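Local structure of conserved hypothetical exported protein (Bacteroides fragilis, 4JJA) at residues Gly152-Gly164 with Phe324-Lys336. The protein is of unknown function, though its family suggests that it may act as a peptidoglycan beta-N-acetylmuramidase. Numbering follows the deposited sequence.
Sequences GPILDMKYKSGVG and FFELLVGTDYVRK
The ring of Tyr-159 lies against the short helix 325-329, one face on Glu-326, whose CB stands 3.9 Å from the ring centroid in a CH-pi contact. Lys-158 lays its CG over the opposite face, and Gly-330 O sits at the ring edge, in plane. A tyrosine suits this partly exposed site: its flat ring fills the layer between two aliphatic chains, while its OH extends to Asp-332, 3.4 Å from CB. A bend at chi2 (67°) leaves Glu-326 CB over the ring and CG near CZ and OH, and turns the carboxylate to Arg-335 in a side-on salt bridge, NE to OE2 and NH2 to OE1, each oxygen using its syn lone pair.

Gly-330 ends the helix with positive phi (95°), a conformation that favours glycine, and its lack of a side chain lets the Leu-155 backbone come close, with Leu-155 CD1 3.6 Å from Gly-330 CA. The Gly-330 carbonyl accepts a nearly straight hydrogen bond from Asp-156 N (3.0 Å, 170°). The Asp-156 side chain forms an Asx turn, OD1 accepting from Lys-158 N. Nearby, the side chains of Pro-153 and Thr-331 cross at about a right angle, CG of the proline 3.7 Å from CG2 of the threonine.

Leu-327 puts CD2 against Tyr-159 CB, and Val-163 CG2 touches Leu-328 CD2. One water donates to Tyr-159 O and Leu-327 O and accepts from Ser-161 OG, whose oxygen also receives Val-163 N in an ST turn. Arg-115 binds Pro-153 O, Leu-328 O and Val-329 O, tying both segments together. Hydrogen bonds made directly, through water and through Arg-115 thus engage carbonyls at the end of helix 325-329, while apolar side chains pack around them, joining a loop of the N-terminal family region to the C-terminal one.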
ATOM      1  N   GLY A 152      -5.264  -7.640  11.455  1.00  8.15           N
ATOM      2  CA  GLY A 152      -4.160  -7.107  12.221  1.00  8.26           C
ATOM      3  C   GLY A 152      -4.605  -6.081  13.267  1.00  8.49           C
ATOM      4  O   GLY A 152      -5.720  -5.585  13.234  1.00  9.45           O
ATOM      5  N   PRO A 153      -3.718  -5.795  14.233  1.00  9.25           N
ATOM      6  CA  PRO A 153      -4.015  -4.790  15.222  1.00 10.67           C
ATOM      7  C   PRO A 153      -4.238  -3.417  14.604  1.00  9.80           C
ATOM      8  O   PRO A 153      -3.569  -3.072  13.621  1.00  9.69           O
ATOM      9  CB  PRO A 153      -2.748  -4.760  16.098  1.00 12.30           C
ATOM     10  CG  PRO A 153      -1.927  -5.847  15.710  1.00 12.87           C
ATOM     11  CD  PRO A 153      -2.350  -6.296  14.346  1.00 10.21           C
ATOM     12  N   ILE A 154      -5.102  -2.617  15.209  1.00 10.16           N
ATOM     13  CA  ILE A 154      -5.156  -1.194  14.893  1.00 10.19           C
ATOM     14  C   ILE A 154      -3.866  -0.559  15.395  1.00  9.18           C
ATOM     15  O   ILE A 154      -3.425  -0.830  16.503  1.00 11.59           O
ATOM     16  CB  ILE A 154      -6.418  -0.529  15.499  1.00 10.71           C
ATOM     17  CG1 ILE A 154      -7.728  -1.103  14.850  1.00 13.18           C
ATOM     18  CG2 ILE A 154      -6.372   0.986  15.360  1.00 13.82           C
ATOM     19  CD1 ILE A 154      -9.044  -0.731  15.548  1.00 18.96           C
ATOM     20  N   LEU A 155      -3.297   0.333  14.598  1.00  8.78           N
ATOM     21  CA  LEU A 155      -2.067   0.993  14.966  1.00  8.31           C
ATOM     22  C   LEU A 155      -2.262   1.851  16.207  1.00  9.79           C
ATOM     23  O   LEU A 155      -3.094   2.741  16.206  1.00 10.91           O
ATOM     24  CB  LEU A 155      -1.586   1.864  13.828  1.00  8.16           C
ATOM     25  CG  LEU A 155      -0.305   2.637  14.024  1.00  8.43           C
ATOM     26  CD1 LEU A 155       0.876   1.762  14.362  1.00  9.87           C
ATOM     27  CD2 LEU A 155      -0.035   3.461  12.787  1.00 10.98           C
ATOM     28  N   ASP A 156      -1.473   1.570  17.245  1.00 10.03           N
ATOM     29  CA  ASP A 156      -1.373   2.420  18.425  1.00 10.59           C
ATOM     30  C   ASP A 156      -0.637   3.670  18.008  1.00 11.47           C
ATOM     31  O   ASP A 156       0.433   3.613  17.426  1.00 11.41           O
ATOM     32  CB  ASP A 156      -0.662   1.685  19.565  1.00 13.23           C
ATOM     33  CG  ASP A 156      -0.711   2.421  20.897  1.00 16.78           C
ATOM     34  OD1 ASP A 156      -0.560   3.639  20.911  1.00 17.26           O
ATOM     35  OD2 ASP A 156      -0.848   1.694  21.912  1.00 25.09           O
HETATM   36  N   MSE A 157      -1.218   4.820  18.272  1.00 12.24           N
HETATM   37  CA  MSE A 157      -0.580   6.009  17.760  0.66 13.83           C
HETATM   38  C   MSE A 157       0.711   6.410  18.516  1.00 11.82           C
HETATM   39  O   MSE A 157       1.445   7.236  17.998  1.00 12.70           O
HETATM   40  CB  MSE A 157      -1.593   7.132  17.511  0.66 15.77           C
HETATM   41  CG  MSE A 157      -2.737   6.706  16.518  0.66 17.32           C
HETATM   42 SE   MSE A 157      -2.159   6.132  14.752  0.50 18.00          SE
HETATM   43  CE  MSE A 157      -2.082   7.862  13.995  0.66 20.05           C
ATOM     44  N   LYS A 158       1.069   5.698  19.594  0.50 10.33           N
ATOM     45  CA  LYS A 158       2.463   5.723  20.114  0.50 10.55           C
ATOM     46  C   LYS A 158       3.490   5.333  19.062  0.50 10.22           C
ATOM     47  O   LYS A 158       4.640   5.707  19.131  0.50  9.78           O
ATOM     48  CB  LYS A 158       2.648   4.889  21.385  0.50 11.59           C
ATOM     49  CG  LYS A 158       2.598   3.410  21.265  0.50 12.87           C
ATOM     50  CD  LYS A 158       2.686   2.770  22.658  0.50 15.77           C
ATOM     51  CE  LYS A 158       4.104   2.805  23.178  0.50 19.08           C
ATOM     52  NZ  LYS A 158       4.320   2.008  24.442  0.50 22.78           N
ATOM     53  N   TYR A 159       3.036   4.577  18.077  1.00  9.08           N
ATOM     54  CA  TYR A 159       3.849   3.980  17.040  1.00  8.89           C
ATOM     55  C   TYR A 159       3.592   4.590  15.692  1.00  9.52           C
ATOM     56  O   TYR A 159       4.026   4.019  14.680  1.00 10.28           O
ATOM     57  CB  TYR A 159       3.678   2.469  17.006  1.00  9.12           C
ATOM     58  CG  TYR A 159       4.029   1.749  18.268  1.00  9.38           C
ATOM     59  CD1 TYR A 159       5.213   1.982  18.913  1.00 10.47           C
ATOM     60  CD2 TYR A 159       3.215   0.770  18.788  1.00 12.32           C
ATOM     61  CE1 TYR A 159       5.536   1.327  20.098  1.00 10.64           C
ATOM     62  CE2 TYR A 159       3.546   0.108  19.951  1.00 12.24           C
ATOM     63  CZ  TYR A 159       4.714   0.361  20.589  1.00 11.90           C
ATOM     64  OH  TYR A 159       4.978  -0.314  21.780  1.00 16.23           O
ATOM     65  N   LYS A 160       2.914   5.726  15.607  1.00 10.15           N
ATOM     66  CA  LYS A 160       2.746   6.392  14.319  0.60 10.77           C
ATOM     67  C   LYS A 160       4.125   6.676  13.711  1.00 11.09           C
ATOM     68  O   LYS A 160       5.045   7.136  14.412  1.00 12.66           O
ATOM     69  CB  LYS A 160       1.988   7.704  14.474  0.60 11.67           C
ATOM     70  CG  LYS A 160       1.814   8.466  13.174  0.60 12.34           C
ATOM     71  CD  LYS A 160       1.128   9.763  13.446  0.60 14.39           C
ATOM     72  CE  LYS A 160       0.701  10.491  12.181  0.60 16.53           C
ATOM     73  NZ  LYS A 160       1.856  10.844  11.355  0.60 21.62           N
ATOM     74  N   SER A 161       4.294   6.467  12.409  1.00 11.80           N
ATOM     75  CA  SER A 161       5.612   6.621  11.816  1.00 13.05           C
ATOM     76  C   SER A 161       5.518   6.805  10.310  1.00 14.24           C
ATOM     77  O   SER A 161       4.422   6.757   9.748  1.00 13.45           O
ATOM     78  CB  SER A 161       6.484   5.420  12.119  1.00 14.17           C
ATOM     79  OG  SER A 161       6.135   4.340  11.290  1.00 13.03           O
ATOM     80  N   GLY A 162       6.687   6.777   9.671  1.00 15.81           N
ATOM     81  CA  GLY A 162       6.773   6.713   8.240  1.00 16.18           C
ATOM     82  C   GLY A 162       6.178   5.500   7.587  1.00 14.40           C
ATOM     83  O   GLY A 162       5.941   5.512   6.376  1.00 15.91           O
ATOM     84  N   VAL A 163       5.998   4.435   8.360  1.00 12.40           N
ATOM     85  CA  VAL A 163       5.402   3.212   7.835  1.00 11.15           C
ATOM     86  C   VAL A 163       4.012   2.935   8.479  1.00  9.01           C
ATOM     87  O   VAL A 163       3.508   1.832   8.412  1.00  9.52           O
ATOM     88  CB  VAL A 163       6.347   1.979   8.017  1.00 13.49           C
ATOM     89  CG1 VAL A 163       7.690   2.128   7.271  1.00 15.06           C
ATOM     90  CG2 VAL A 163       6.580   1.653   9.502  1.00 13.56           C
ATOM     91  N   GLY A 164       3.351   3.953   9.006  1.00  9.26           N
ATOM     92  CA  GLY A 164       2.037   3.804   9.624  1.00  9.98           C
ATOM     93  C   GLY A 164       1.440   5.139  10.025  1.00  8.95           C
ATOM     94  O   GLY A 164       1.824   5.727  11.052  1.00 11.06           O
ATOM     95  N   PHE A 324      12.178  -1.337  15.505  1.00  8.43           N
ATOM     96  CA  PHE A 324      11.036  -0.839  14.764  1.00  8.75           C
ATOM     97  C   PHE A 324      10.047  -1.890  14.328  1.00  8.07           C
ATOM     98  O   PHE A 324       9.111  -1.559  13.597  1.00  8.30           O
ATOM     99  CB  PHE A 324      11.488   0.088  13.658  1.00  9.26           C
ATOM    100  CG  PHE A 324      12.465  -0.539  12.704  1.00 10.65           C
ATOM    101  CD1 PHE A 324      12.026  -1.353  11.665  1.00 10.91           C
ATOM    102  CD2 PHE A 324      13.828  -0.328  12.849  1.00 11.84           C
ATOM    103  CE1 PHE A 324      12.913  -1.904  10.785  1.00 15.10           C
ATOM    104  CE2 PHE A 324      14.722  -0.894  11.930  1.00 13.68           C
ATOM    105  CZ  PHE A 324      14.231  -1.659  10.918  1.00 15.86           C
ATOM    106  N   PHE A 325      10.201  -3.150  14.777  1.00  7.67           N
ATOM    107  CA  PHE A 325       9.173  -4.134  14.544  1.00  7.76           C
ATOM    108  C   PHE A 325       7.787  -3.573  14.945  1.00  7.46           C
ATOM    109  O   PHE A 325       6.819  -3.774  14.226  1.00  8.24           O
ATOM    110  CB  PHE A 325       9.532  -5.397  15.320  1.00  8.80           C
ATOM    111  CG  PHE A 325       8.543  -6.514  15.214  1.00  7.64           C
ATOM    112  CD1 PHE A 325       8.457  -7.257  14.060  1.00  8.99           C
ATOM    113  CD2 PHE A 325       7.688  -6.780  16.237  1.00  9.49           C
ATOM    114  CE1 PHE A 325       7.539  -8.274  13.951  1.00 10.64           C
ATOM    115  CE2 PHE A 325       6.775  -7.787  16.170  1.00 10.02           C
ATOM    116  CZ  PHE A 325       6.669  -8.554  15.018  1.00 10.71           C
ATOM    117  N   GLU A 326       7.725  -2.877  16.072  1.00  7.58           N
ATOM    118  CA  GLU A 326       6.473  -2.348  16.570  1.00  8.40           C
ATOM    119  C   GLU A 326       5.852  -1.314  15.641  1.00  8.39           C
ATOM    120  O   GLU A 326       4.630  -1.131  15.622  1.00  8.83           O
ATOM    121  CB  GLU A 326       6.628  -1.801  17.975  1.00  9.53           C
ATOM    122  CG  GLU A 326       6.584  -2.858  19.070  1.00 10.15           C
ATOM    123  CD  GLU A 326       7.711  -3.832  19.102  1.00  9.62           C
ATOM    124  OE1 GLU A 326       8.802  -3.551  18.533  1.00 10.54           O
ATOM    125  OE2 GLU A 326       7.547  -4.883  19.737  1.00 10.87           O
ATOM    126  N   LEU A 327       6.702  -0.580  14.905  1.00  7.72           N
ATOM    127  CA  LEU A 327       6.182   0.370  13.955  1.00  7.59           C
ATOM    128  C   LEU A 327       5.434  -0.288  12.791  1.00  7.22           C
ATOM    129  O   LEU A 327       4.508   0.294  12.232  1.00  8.00           O
ATOM    130  CB  LEU A 327       7.274   1.313  13.448  1.00  8.26           C
ATOM    131  CG  LEU A 327       8.071   2.046  14.558  1.00  8.82           C
ATOM    132  CD1 LEU A 327       9.106   3.008  13.948  1.00 10.68           C
ATOM    133  CD2 LEU A 327       7.173   2.802  15.532  1.00 10.89           C
ATOM    134  N   LEU A 328       5.846  -1.507  12.452  1.00  8.26           N
ATOM    135  CA  LEU A 328       5.189  -2.315  11.420  1.00  7.60           C
ATOM    136  C   LEU A 328       3.936  -3.007  11.949  1.00  7.70           C
ATOM    137  O   LEU A 328       2.884  -2.905  11.352  1.00  8.82           O
ATOM    138  CB  LEU A 328       6.163  -3.323  10.808  1.00  8.64           C
ATOM    139  CG  LEU A 328       7.319  -2.722  10.000  1.00  9.90           C
ATOM    140  CD1 LEU A 328       8.400  -3.792   9.732  1.00 14.65           C
ATOM    141  CD2 LEU A 328       6.852  -2.138   8.683  1.00 12.03           C
ATOM    142  N   VAL A 329       4.064  -3.685  13.097  1.00  8.72           N
ATOM    143  CA  VAL A 329       2.924  -4.466  13.598  0.50  9.33           C
ATOM    144  C   VAL A 329       1.890  -3.624  14.300  1.00  9.13           C
ATOM    145  O   VAL A 329       0.695  -3.921  14.231  1.00 10.90           O
ATOM    146  CB  VAL A 329       3.323  -5.624  14.520  0.50 10.14           C
ATOM    147  CG1 VAL A 329       3.942  -6.672  13.678  0.50 11.78           C
ATOM    148  CG2 VAL A 329       4.274  -5.222  15.622  0.50 11.71           C
ATOM    149  N   GLY A 330       2.336  -2.553  14.965  1.00  9.43           N
ATOM    150  CA  GLY A 330       1.437  -1.550  15.534  1.00  9.41           C
ATOM    151  C   GLY A 330       1.045  -1.683  16.982  1.00  8.96           C
ATOM    152  O   GLY A 330       0.280  -0.895  17.475  1.00  9.90           O
ATOM    153  N   THR A 331       1.600  -2.686  17.649  1.00  9.78           N
ATOM    154  CA  THR A 331       1.320  -2.953  19.066  1.00  9.46           C
ATOM    155  C   THR A 331       2.510  -3.693  19.644  1.00 10.26           C
ATOM    156  O   THR A 331       3.301  -4.305  18.920  1.00 10.68           O
ATOM    157  CB  THR A 331       0.055  -3.819  19.223  1.00 12.15           C
ATOM    158  OG1 THR A 331      -0.227  -3.889  20.594  1.00 16.89           O
ATOM    159  CG2 THR A 331       0.211  -5.233  18.679  1.00 13.65           C
ATOM    160  N   ASP A 332       2.651  -3.621  20.955  1.00 10.22           N
ATOM    161  CA  ASP A 332       3.747  -4.233  21.659  1.00 11.76           C
ATOM    162  C   ASP A 332       3.555  -5.707  21.997  1.00 10.10           C
ATOM    163  O   ASP A 332       4.513  -6.388  22.324  1.00 10.74           O
ATOM    164  CB  ASP A 332       4.086  -3.437  22.940  1.00 13.35           C
ATOM    165  CG  ASP A 332       3.043  -3.451  23.965  1.00 17.86           C
ATOM    166  OD1 ASP A 332       1.971  -4.041  23.820  1.00 22.61           O
ATOM    167  OD2 ASP A 332       3.317  -2.806  25.031  1.00 26.15           O
ATOM    168  N   TYR A 333       2.340  -6.238  21.881  1.00  9.92           N
ATOM    169  CA  TYR A 333       2.122  -7.594  22.422  1.00 10.22           C
ATOM    170  C   TYR A 333       2.574  -8.677  21.479  1.00  9.36           C
ATOM    171  O   TYR A 333       2.747  -9.806  21.912  1.00 10.62           O
ATOM    172  CB  TYR A 333       0.702  -7.832  22.870  1.00 10.27           C
ATOM    173  CG  TYR A 333      -0.386  -7.761  21.815  1.00  9.68           C
ATOM    174  CD1 TYR A 333      -0.513  -8.755  20.831  1.00  9.46           C
ATOM    175  CD2 TYR A 333      -1.336  -6.745  21.823  1.00  9.98           C
ATOM    176  CE1 TYR A 333      -1.541  -8.723  19.904  1.00 10.93           C
ATOM    177  CE2 TYR A 333      -2.359  -6.720  20.900  1.00 10.22           C
ATOM    178  CZ  TYR A 333      -2.469  -7.704  19.932  1.00  9.93           C
ATOM    179  OH  TYR A 333      -3.492  -7.668  19.017  1.00 12.20           O
ATOM    180  N   VAL A 334       2.752  -8.405  20.180  1.00  9.51           N
ATOM    181  CA  VAL A 334       3.154  -9.449  19.262  1.00  9.35           C
ATOM    182  C   VAL A 334       4.557  -9.969  19.583  1.00  9.10           C
ATOM    183  O   VAL A 334       4.760 -11.191  19.747  1.00 10.27           O
ATOM    184  CB  VAL A 334       3.007  -9.025  17.797  1.00  9.19           C
ATOM    185  CG1 VAL A 334       3.584 -10.076  16.824  1.00 10.45           C
ATOM    186  CG2 VAL A 334       1.544  -8.708  17.459  1.00 10.95           C
ATOM    187  N   ARG A 335       5.528  -9.066  19.761  1.00  9.39           N
ATOM    188  CA  ARG A 335       6.843  -9.494  20.173  1.00  9.29           C
ATOM    189  C   ARG A 335       6.788 -10.264  21.490  1.00 10.40           C
ATOM    190  O   ARG A 335       7.424 -11.331  21.644  1.00 10.91           O
ATOM    191  CB  ARG A 335       7.694  -8.257  20.372  1.00  9.39           C
ATOM    192  CG  ARG A 335       9.074  -8.490  20.928  1.00  9.91           C
ATOM    193  CD  ARG A 335       9.712  -7.226  21.437  1.00 10.47           C
ATOM    194  NE  ARG A 335       9.965  -6.246  20.378  1.00 10.80           N
ATOM    195  CZ  ARG A 335      11.165  -5.878  19.911  1.00 10.49           C
ATOM    196  NH1 ARG A 335      12.284  -6.433  20.344  1.00 11.27           N
ATOM    197  NH2 ARG A 335      11.221  -4.917  18.997  1.00 10.52           N
ATOM    198  N   LYS A 336       6.081  -9.700  22.459  1.00 11.25           N
ATOM    199  CA  LYS A 336       6.067 -10.297  23.798  1.00 11.89           C
ATOM    200  C   LYS A 336       5.468 -11.709  23.781  1.00 10.88           C
ATOM    201  O   LYS A 336       5.981 -12.636  24.419  1.00 12.05           O
ATOM    202  CB  LYS A 336       5.273  -9.429  24.759  1.00 12.68           C
ATOM    203  CG  LYS A 336       5.927  -8.089  25.078  1.00 15.43           C
ATOM    204  CD  LYS A 336       5.007  -7.251  26.025  1.00 23.09           C
ATOM    205  CE  LYS A 336       5.429  -5.816  26.247  1.00 27.72           C
ATOM    206  NZ  LYS A 336       4.429  -5.124  27.147  1.00 32.63           N
TER
HETATM  207  O   HOH W   1       4.029   3.010  12.178  1.00  8.99           O
HETATM  208  O   HOH W   2       2.330   0.208  10.275  1.00  9.42           O